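Local structure of putative D-lactate dehydrogenase (Chlamydomonas reinhardtii, 4ZGS) at residues D292-E297 and R319-L324; D304-K307 and V312-Q315. The protein reduces pyruvate to lactate in the algal chloroplast, probably with a nicotinamide cofactor, as a member of the D-isomer specific 2-hydroxyacid dehydrogenase family. One frame throughout, in Å; residues are numbered along the deposited sequence.

Contact 1. Residues D292-E297 and R319-L324. With NAD (nicotinamide-adenine-dinucleotide), chain I.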
ATOM      1  N   ASP A 292     -17.976   6.414   6.120  1.00 31.95           N
ATOM      2  CA  ASP A 292     -18.059   5.045   6.609  1.00 38.38           C
ATOM      3  C   ASP A 292     -19.118   4.299   5.795  1.00 41.65           C
ATOM      4  O   ASP A 292     -19.346   3.111   5.994  1.00 46.79           O
ATOM      5  CB  ASP A 292     -18.412   5.027   8.100  1.00 37.68           C
ATOM      6  CG  ASP A 292     -18.197   3.662   8.739  1.00 48.43           C
ATOM      7  OD1 ASP A 292     -17.086   3.130   8.513  1.00 54.17           O
ATOM      8  OD2 ASP A 292     -19.126   3.125   9.443  1.00 40.28           O
ATOM      9  N   VAL A 293     -19.780   5.019   4.895  1.00 40.13           N
ATOM     10  CA  VAL A 293     -20.955   4.504   4.182  1.00 39.37           C
ATOM     11  C   VAL A 293     -21.070   5.082   2.758  1.00 39.59           C
ATOM     12  O   VAL A 293     -20.598   6.198   2.498  1.00 41.26           O
ATOM     13  CB  VAL A 293     -22.274   4.826   4.970  1.00 47.40           C
ATOM     14  CG1 VAL A 293     -22.316   4.057   6.298  1.00 42.51           C
ATOM     15  CG2 VAL A 293     -22.434   6.347   5.185  1.00 41.73           C
ATOM     16  N   TYR A 294     -21.693   4.320   1.861  1.00 54.36           N
ATOM     17  CA  TYR A 294     -21.849   4.672   0.441  1.00 57.69           C
ATOM     18  C   TYR A 294     -23.167   4.132  -0.135  1.00 66.32           C
ATOM     19  O   TYR A 294     -23.584   3.054   0.236  1.00 73.71           O
ATOM     20  CB  TYR A 294     -20.660   4.138  -0.346  1.00 52.38           C
ATOM     21  CG  TYR A 294     -20.736   4.344  -1.833  1.00 57.39           C
ATOM     22  CD1 TYR A 294     -20.346   5.540  -2.417  1.00 57.57           C
ATOM     23  CD2 TYR A 294     -21.202   3.327  -2.659  1.00 66.63           C
ATOM     24  CE1 TYR A 294     -20.411   5.723  -3.789  1.00 64.91           C
ATOM     25  CE2 TYR A 294     -21.276   3.493  -4.028  1.00 71.20           C
ATOM     26  CZ  TYR A 294     -20.877   4.697  -4.588  1.00 73.28           C
ATOM     27  OH  TYR A 294     -20.943   4.865  -5.949  1.00 79.06           O
ATOM     28  N   GLU A 295     -23.766   4.820  -1.103  1.00 73.51           N
ATOM     29  CA  GLU A 295     -25.167   4.596  -1.497  1.00 80.07           C
ATOM     30  C   GLU A 295     -25.653   3.175  -1.842  1.00 76.18           C
ATOM     31  O   GLU A 295     -26.761   2.819  -1.435  1.00 74.41           O
ATOM     32  CB  GLU A 295     -25.473   5.467  -2.707  1.00 92.20           C
ATOM     33  CG  GLU A 295     -26.919   5.468  -3.134  1.00105.73           C
ATOM     34  CD  GLU A 295     -27.100   6.154  -4.475  1.00115.10           C
ATOM     35  OE1 GLU A 295     -26.112   6.732  -4.981  1.00111.99           O
ATOM     36  OE2 GLU A 295     -28.220   6.105  -5.028  1.00123.47           O
ATOM     37  N   ASN A 296     -24.906   2.373  -2.595  1.00 70.77           N
ATOM     38  CA  ASN A 296     -25.328   0.968  -2.743  1.00 74.19           C
ATOM     39  C   ASN A 296     -24.299   0.089  -2.057  1.00 69.96           C
ATOM     40  O   ASN A 296     -23.232  -0.158  -2.577  1.00 50.10           O
ATOM     41  CB  ASN A 296     -25.531   0.557  -4.217  1.00 75.17           C
ATOM     42  CG  ASN A 296     -26.209  -0.842  -4.374  1.00108.92           C
ATOM     43  OD1 ASN A 296     -26.211  -1.664  -3.454  1.00108.33           O
ATOM     44  ND2 ASN A 296     -26.815  -1.081  -5.539  1.00108.21           N
ATOM     45  N   GLU A 297     -24.635  -0.391  -0.875  1.00 86.04           N
ATOM     46  CA  GLU A 297     -23.688  -1.186  -0.118  1.00 90.49           C
ATOM     47  C   GLU A 297     -23.883  -2.677  -0.286  1.00 81.77           C
ATOM     48  O   GLU A 297     -23.010  -3.445   0.110  1.00 58.76           O
ATOM     49  CB  GLU A 297     -23.835  -0.864   1.371  1.00 99.76           C
ATOM     50  CG  GLU A 297     -23.442   0.536   1.750  1.00105.90           C
ATOM     51  CD  GLU A 297     -23.783   0.860   3.187  1.00108.69           C
ATOM     52  OE1 GLU A 297     -24.390   0.003   3.862  1.00114.48           O
ATOM     53  OE2 GLU A 297     -23.439   1.971   3.639  1.00105.72           O
ATOM     54  N   ARG A 319     -17.814   1.164 -10.633  1.00 46.47           N
ATOM     55  CA  ARG A 319     -16.769   1.985 -11.209  1.00 48.69           C
ATOM     56  C   ARG A 319     -16.706   3.304 -10.460  1.00 49.76           C
ATOM     57  O   ARG A 319     -15.624   3.825 -10.196  1.00 49.69           O
ATOM     58  CB  ARG A 319     -16.964   2.215 -12.709  1.00 40.02           C
ATOM     59  CG  ARG A 319     -15.795   2.996 -13.305  1.00 42.99           C
ATOM     60  CD  ARG A 319     -16.119   3.460 -14.721  1.00 43.18           C
ATOM     61  NE  ARG A 319     -16.435   2.328 -15.582  1.00 41.15           N
ATOM     62  CZ  ARG A 319     -16.891   2.453 -16.817  1.00 43.99           C
ATOM     63  NH1 ARG A 319     -17.064   3.665 -17.331  1.00 50.33           N
ATOM     64  NH2 ARG A 319     -17.178   1.375 -17.525  1.00 43.85           N
ATOM     65  N   GLN A 320     -17.866   3.852 -10.125  1.00 53.47           N
ATOM     66  CA  GLN A 320     -17.857   5.151  -9.474  1.00 55.19           C
ATOM     67  C   GLN A 320     -17.341   5.103  -8.027  1.00 49.56           C
ATOM     68  O   GLN A 320     -16.589   5.999  -7.635  1.00 49.82           O
ATOM     69  CB  GLN A 320     -19.230   5.812  -9.589  1.00 59.49           C
ATOM     70  CG  GLN A 320     -20.174   5.679  -8.444  1.00 66.71           C
ATOM     71  CD  GLN A 320     -21.309   6.681  -8.573  1.00 70.11           C
ATOM     72  OE1 GLN A 320     -21.170   7.697  -9.258  1.00 69.45           O
ATOM     73  NE2 GLN A 320     -22.451   6.378  -7.967  1.00 74.62           N
ATOM     74  N   PHE A 321     -17.624   4.045  -7.269  1.00 44.43           N
ATOM     75  CA  PHE A 321     -16.979   3.888  -5.960  1.00 43.07           C
ATOM     76  C   PHE A 321     -15.439   3.770  -6.079  1.00 43.75           C
ATOM     77  O   PHE A 321     -14.689   4.467  -5.382  1.00 43.87           O
ATOM     78  CB  PHE A 321     -17.535   2.668  -5.228  1.00 43.87           C
ATOM     79  CG  PHE A 321     -16.983   2.471  -3.829  1.00 48.38           C
ATOM     80  CD1 PHE A 321     -17.218   3.405  -2.816  1.00 54.75           C
ATOM     81  CD2 PHE A 321     -16.236   1.340  -3.520  1.00 51.65           C
ATOM     82  CE1 PHE A 321     -16.732   3.209  -1.510  1.00 50.74           C
ATOM     83  CE2 PHE A 321     -15.727   1.150  -2.221  1.00 53.20           C
ATOM     84  CZ  PHE A 321     -15.983   2.095  -1.214  1.00 49.96           C
ATOM     85  N   ARG A 322     -14.965   2.908  -6.970  1.00 42.97           N
ATOM     86  CA  ARG A 322     -13.514   2.710  -7.132  1.00 43.45           C
ATOM     87  C   ARG A 322     -12.814   4.018  -7.563  1.00 41.03           C
ATOM     88  O   ARG A 322     -11.686   4.335  -7.145  1.00 44.89           O
ATOM     89  CB  ARG A 322     -13.241   1.571  -8.144  1.00 41.38           C
ATOM     90  CG  ARG A 322     -13.799   0.169  -7.735  1.00 35.53           C
ATOM     91  CD  ARG A 322     -13.187  -0.272  -6.399  1.00 42.79           C
ATOM     92  NE  ARG A 322     -11.746  -0.509  -6.509  1.00 49.19           N
ATOM     93  CZ  ARG A 322     -10.920  -0.671  -5.473  1.00 48.30           C
ATOM     94  NH1 ARG A 322     -11.366  -0.602  -4.216  1.00 39.39           N
ATOM     95  NH2 ARG A 322      -9.630  -0.874  -5.694  1.00 49.57           N
ATOM     96  N   THR A 323     -13.508   4.783  -8.391  1.00 39.38           N
ATOM     97  CA  THR A 323     -13.033   6.084  -8.802  1.00 47.49           C
ATOM     98  C   THR A 323     -12.935   7.018  -7.588  1.00 51.45           C
ATOM     99  O   THR A 323     -11.933   7.712  -7.404  1.00 46.98           O
ATOM    100  CB  THR A 323     -13.969   6.671  -9.888  1.00 50.77           C
ATOM    101  OG1 THR A 323     -13.890   5.850 -11.056  1.00 54.20           O
ATOM    102  CG2 THR A 323     -13.584   8.102 -10.263  1.00 43.55           C
ATOM    103  N   LEU A 324     -13.980   7.015  -6.760  1.00 54.04           N
ATOM    104  CA  LEU A 324     -14.042   7.864  -5.568  1.00 50.60           C
ATOM    105  C   LEU A 324     -12.856   7.644  -4.617  1.00 48.42           C
ATOM    106  O   LEU A 324     -12.314   8.596  -4.040  1.00 52.64           O
ATOM    107  CB  LEU A 324     -15.341   7.615  -4.832  1.00 45.87           C
ATOM    108  CG  LEU A 324     -15.537   8.535  -3.659  1.00 39.30           C
ATOM    109  CD1 LEU A 324     -15.395   9.984  -4.137  1.00 40.54           C
ATOM    110  CD2 LEU A 324     -16.898   8.268  -3.065  1.00 40.22           C
TER
HETATM  111  PA  NAD I1000     -31.535   8.831  16.606  1.00165.13           P
HETATM  112  O1A NAD I1000     -32.996   8.630  16.479  1.00158.06           O
HETATM  113  O2A NAD I1000     -31.450   9.174  18.048  1.00158.55           O
HETATM  114  O5B NAD I1000     -31.005  10.019  15.669  1.00162.85           O
HETATM  115  C5B NAD I1000     -31.733  10.464  14.526  1.00161.53           C
HETATM  116  C4B NAD I1000     -32.143  11.895  14.672  1.00160.60           C
HETATM  117  O4B NAD I1000     -32.303  12.545  13.329  1.00159.40           O
HETATM  118  C3B NAD I1000     -33.445  12.030  15.376  1.00159.96           C
HETATM  119  O3B NAD I1000     -33.352  12.953  16.497  1.00157.57           O
HETATM  120  C2B NAD I1000     -34.392  12.565  14.404  1.00159.60           C
HETATM  121  O2B NAD I1000     -35.351  13.430  15.070  1.00158.55           O
HETATM  122  C1B NAD I1000     -33.571  13.335  13.444  1.00159.26           C
HETATM  123  N9A NAD I1000     -34.202  13.572  12.209  1.00158.01           N
HETATM  124  C8A NAD I1000     -35.390  12.957  11.714  1.00157.08           C
HETATM  125  N7A NAD I1000     -35.705  13.478  10.448  1.00157.02           N
HETATM  126  C5A NAD I1000     -34.734  14.412  10.155  1.00157.35           C
HETATM  127  C6A NAD I1000     -34.448  15.293   9.067  1.00157.56           C
HETATM  128  N6A NAD I1000     -35.281  15.336   7.922  1.00157.26           N
HETATM  129  N1A NAD I1000     -33.437  16.035   9.143  1.00157.83           N
HETATM  130  C2A NAD I1000     -32.632  16.109  10.059  1.00158.07           C
HETATM  131  N3A NAD I1000     -32.728  15.391  11.124  1.00158.00           N
HETATM  132  C4A NAD I1000     -33.782  14.475  11.279  1.00157.83           C
HETATM  133  O3  NAD I1000     -30.723   7.479  16.313  1.00165.53           O
HETATM  134  PN  NAD I1000     -29.132   7.336  16.406  1.00159.75           P
HETATM  135  O1N NAD I1000     -28.712   6.389  17.467  1.00159.95           O
HETATM  136  O2N NAD I1000     -28.504   8.604  16.849  1.00159.88           O
HETATM  137  O5D NAD I1000     -28.551   6.907  14.982  1.00164.38           O
HETATM  138  C5D NAD I1000     -29.065   5.788  14.251  1.00160.06           C
HETATM  139  C4D NAD I1000     -28.357   5.809  12.948  1.00160.44           C
HETATM  140  O4D NAD I1000     -26.966   5.330  13.108  1.00163.37           O
HETATM  141  C3D NAD I1000     -28.947   4.905  11.953  1.00161.71           C
HETATM  142  O3D NAD I1000     -30.129   5.489  11.345  1.00159.87           O
HETATM  143  C2D NAD I1000     -27.861   4.769  10.985  1.00162.17           C
HETATM  144  O2D NAD I1000     -27.940   5.865  10.041  1.00163.56           O
HETATM  145  C1D NAD I1000     -26.595   4.860  11.755  1.00161.35           C
HETATM  146  N1N NAD I1000     -25.943   3.611  11.802  1.00163.73           N
HETATM  147  C2N NAD I1000     -24.560   3.523  11.515  1.00164.68           C
HETATM  148  C3N NAD I1000     -23.913   2.289  11.543  1.00164.86           C
HETATM  149  C7N NAD I1000     -22.422   2.197  11.229  1.00164.44           C
HETATM  150  O7N NAD I1000     -21.922   2.941  10.404  1.00163.60           O
HETATM  151  N7N NAD I1000     -21.606   1.234  11.876  1.00163.80           N
HETATM  152  C4N NAD I1000     -24.641   1.126  11.859  1.00164.04           C
HETATM  153  C5N NAD I1000     -26.019   1.208  12.141  1.00161.94           C
HETATM  154  C6N NAD I1000     -26.666   2.439  12.115  1.00163.20           C

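Contact 2. Residues D304-K307 and V312-Q315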
ATOM      1  N   ASP A 304     -14.452  -9.333   1.430  1.00 47.11           N
ATOM      2  CA  ASP A 304     -13.144  -9.065   0.886  1.00 44.56           C
ATOM      3  C   ASP A 304     -13.127  -9.543  -0.557  1.00 43.84           C
ATOM      4  O   ASP A 304     -12.986 -10.723  -0.818  1.00 52.79           O
ATOM      5  CB  ASP A 304     -12.054  -9.783   1.686  1.00 46.71           C
ATOM      6  CG  ASP A 304     -10.682  -9.671   1.025  1.00 54.80           C
ATOM      7  OD1 ASP A 304     -10.508  -8.865   0.083  1.00 55.44           O
ATOM      8  OD2 ASP A 304      -9.774 -10.415   1.427  1.00 62.75           O
ATOM      9  N   HIS A 305     -13.171  -8.610  -1.492  1.00 42.01           N
ATOM     10  CA  HIS A 305     -13.220  -8.960  -2.913  1.00 36.48           C
ATOM     11  C   HIS A 305     -11.849  -9.360  -3.453  1.00 32.53           C
ATOM     12  O   HIS A 305     -11.763  -9.794  -4.588  1.00 39.91           O
ATOM     13  CB  HIS A 305     -13.782  -7.807  -3.746  1.00 38.14           C
ATOM     14  CG  HIS A 305     -15.168  -7.411  -3.342  1.00 42.85           C
ATOM     15  ND1 HIS A 305     -16.287  -8.114  -3.728  1.00 48.20           N
ATOM     16  CD2 HIS A 305     -15.615  -6.388  -2.575  1.00 41.45           C
ATOM     17  CE1 HIS A 305     -17.366  -7.546  -3.218  1.00 46.15           C
ATOM     18  NE2 HIS A 305     -16.986  -6.492  -2.520  1.00 46.75           N
ATOM     19  N   THR A 306     -10.792  -9.186  -2.661  1.00 32.09           N
ATOM     20  CA  THR A 306      -9.443  -9.561  -3.069  1.00 35.96           C
ATOM     21  C   THR A 306      -9.263 -11.087  -3.102  1.00 39.38           C
ATOM     22  O   THR A 306      -8.262 -11.600  -3.615  1.00 43.22           O
ATOM     23  CB  THR A 306      -8.346  -8.979  -2.164  1.00 31.86           C
ATOM     24  OG1 THR A 306      -8.322  -9.698  -0.920  1.00 46.77           O
ATOM     25  CG2 THR A 306      -8.559  -7.517  -1.938  1.00 35.33           C
ATOM     26  N   LYS A 307     -10.205 -11.806  -2.523  1.00 37.76           N
ATOM     27  CA  LYS A 307     -10.128 -13.260  -2.547  1.00 41.03           C
ATOM     28  C   LYS A 307     -10.647 -13.821  -3.872  1.00 43.90           C
ATOM     29  O   LYS A 307     -10.451 -14.975  -4.159  1.00 49.62           O
ATOM     30  CB  LYS A 307     -10.900 -13.839  -1.358  1.00 43.66           C
ATOM     31  CG  LYS A 307     -12.411 -13.653  -1.440  1.00 54.29           C
ATOM     32  CD  LYS A 307     -13.059 -14.119  -0.128  1.00 64.62           C
ATOM     33  CE  LYS A 307     -14.531 -13.734  -0.001  1.00 73.83           C
ATOM     34  NZ  LYS A 307     -15.416 -14.557  -0.862  1.00 80.23           N
ATOM     35  N   VAL A 312     -13.874 -12.378 -11.811  1.00 43.66           N
ATOM     36  CA  VAL A 312     -15.119 -12.519 -11.049  1.00 46.78           C
ATOM     37  C   VAL A 312     -15.434 -11.164 -10.407  1.00 47.89           C
ATOM     38  O   VAL A 312     -16.585 -10.736 -10.364  1.00 53.75           O
ATOM     39  CB  VAL A 312     -15.058 -13.695 -10.010  1.00 57.38           C
ATOM     40  CG1 VAL A 312     -16.328 -13.761  -9.131  1.00 41.09           C
ATOM     41  CG2 VAL A 312     -14.836 -15.052 -10.737  1.00 41.85           C
ATOM     42  N   ARG A 313     -14.400 -10.462  -9.971  1.00 44.84           N
ATOM     43  CA  ARG A 313     -14.588  -9.131  -9.416  1.00 41.76           C
ATOM     44  C   ARG A 313     -15.208  -8.178 -10.448  1.00 47.57           C
ATOM     45  O   ARG A 313     -15.967  -7.284 -10.066  1.00 52.43           O
ATOM     46  CB  ARG A 313     -13.259  -8.566  -8.895  1.00 37.73           C
ATOM     47  CG  ARG A 313     -12.626  -9.343  -7.729  1.00 39.07           C
ATOM     48  CD  ARG A 313     -11.248  -8.742  -7.357  1.00 37.38           C
ATOM     49  NE  ARG A 313     -11.358  -7.381  -6.827  1.00 44.06           N
ATOM     50  CZ  ARG A 313     -10.347  -6.686  -6.303  1.00 43.45           C
ATOM     51  NH1 ARG A 313      -9.133  -7.227  -6.211  1.00 32.91           N
ATOM     52  NH2 ARG A 313     -10.562  -5.453  -5.836  1.00 47.38           N
ATOM     53  N   MET A 314     -14.927  -8.374 -11.742  1.00 46.66           N
ATOM     54  CA  MET A 314     -15.482  -7.474 -12.754  1.00 44.00           C
ATOM     55  C   MET A 314     -16.996  -7.543 -12.855  1.00 55.10           C
ATOM     56  O   MET A 314     -17.609  -6.644 -13.423  1.00 59.78           O
ATOM     57  CB  MET A 314     -14.910  -7.754 -14.145  1.00 44.84           C
ATOM     58  CG  MET A 314     -13.491  -7.272 -14.380  1.00 44.68           C
ATOM     59  SD  MET A 314     -13.268  -5.560 -13.892  1.00 40.63           S
ATOM     60  CE  MET A 314     -12.394  -5.801 -12.344  1.00 36.96           C
ATOM     61  N   GLN A 315     -17.612  -8.588 -12.298  1.00 63.32           N
ATOM     62  CA  GLN A 315     -19.060  -8.782 -12.456  1.00 70.22           C
ATOM     63  C   GLN A 315     -19.866  -7.748 -11.665  1.00 74.27           C
ATOM     64  O   GLN A 315     -20.822  -7.168 -12.184  1.00 77.10           O
ATOM     65  CB  GLN A 315     -19.474 -10.189 -12.013  1.00 67.49           C
ATOM     66  CG  GLN A 315     -18.952 -11.313 -12.873  1.00 75.47           C
ATOM     67  CD  GLN A 315     -19.181 -12.674 -12.232  1.00 81.93           C
ATOM     68  OE1 GLN A 315     -19.782 -12.782 -11.158  1.00 88.08           O
ATOM     69  NE2 GLN A 315     -18.694 -13.717 -12.882  1.00 79.25           N
TER

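Contact 1. Residues D292-E297 and R319-L324
Tyr294 reaches from the loop after strand 286-291 to helix 319-324, a contact inside the Rossmann-type NAD-binding domain of this dehydrogenase. With CG anti to the backbone N (chi1 176°), the ring of Tyr294 is sent from the loop toward the helix. There Phe321 CD1 stands over the centre of one face of the Tyr294 ring. The ring planes stand 51° apart with centroids separated by 4.9 Å, and the edge of Phe321 is turned to the face of Tyr294, so the pair counts as edge-to-face although well short of perpendicular. Phe321 CD1 does most of the touching, 3.8 Å from Tyr294 CG, while Phe321 CB makes a CH-pi contact with the same ring, 4.3 Å from its centroid. The two side chains run antiparallel past one another. Leu324 adds its CD2 obliquely, 4.4 Å from Tyr294 CE1, and also packs on Leu277 and Leu281 of helix 277-283. At the phenol end Gln320 NE2 gives a weak, bent hydrogen bond to Tyr294 OH; the hydroxyl is less surely placed, so the evidence is modest.

Two residues before Tyr294, Asp292 belongs to the NAD pocket. Its carboxylate accepts hydrogen bonds from Thr333, Thr336 and Ala337, which hold it in place, and Asp292 OD2 lies 3.0 Å from O7N of the nicotinamide amide. Within the helix, Arg319 O takes two donors from opposite faces of its carbonyl plane: the backbone N of Thr323 at 2.9 Å and Thr323 OG1 at 2.8 Å.

Contact 2. Residues D304-K307 and V312-Q315
Arg313 starts with CG anti to its own carbonyl carbon (chi1 -63°), runs extended through chi2 and then bends at chi3 (65°), which carries the chain past the backbone of His305, with Arg313 CD packed 3.0 Å from His305 O, and brings the guanidinium to Thr306. The flat group lies with one face against the peptide: His305 C sits 3.9 Å above its plane, offset toward the rim, and Thr306 CA is over the same face, 3.9 Å from Arg313 NH1. His305 O stands 3.3 Å from Arg313 NE, but the angle is too poor for a hydrogen bond. The evidence therefore points to packing of an arginine on a main-chain turn, with no hydrogen bond across it. His305 adds its CB, 3.9 Å from Arg313 NE, whereas its ring is turned off the contact, donates from NE2 to Leu300 O and meets Tyr166 of the third subunit.

The turn has its own internal brace. Asp304 OD1 accepts from Thr306 N at 2.8 Å, closing an Asx turn. It receives Thr306 OG1 on its syn lone pair, the side of the other carboxylate oxygen, whereas Thr306 N comes from above the carboxylate plane. Two donors from one residue thus hold the start of the 3-10 segment 305-307. The polar end of Arg313 is taken up elsewhere, NH2 donating to Met163 O of the third subunit. With Arg313 cut back to an alanine, the His305-Thr306 peptide is likely to lose its cover and that Met163 carbonyl its donor.

The second and third subunits pack against both segments; in the fold, the contact lies beyond strand 286-291, where the loop's 3-10 segment meets the short helix 310-313 just ahead of helix 319-324.

How the contacts relate
The centres of the two contacts lie about 15 Å apart, on the same side of the chain's centre, and contact 2 is nested inside the chain loop that contact 1 closes. Along the chain the order is 292-297, 304-307, 312-315 and 319-324, the whole excursion leaving from strand 286-291 and returning before strand 330-332, neighbours in the parallel sheet of the NAD-binding domain. Helices 310-313 and 319-324 follow one another, yet the contacts do not touch directly. Contact 1 is buried and has Asp292 beside the cofactor, whereas contact 2 lies farther out. Both reach the second and third subunits, so this excursion links the NAD-binding domain to the tetrameric assembly.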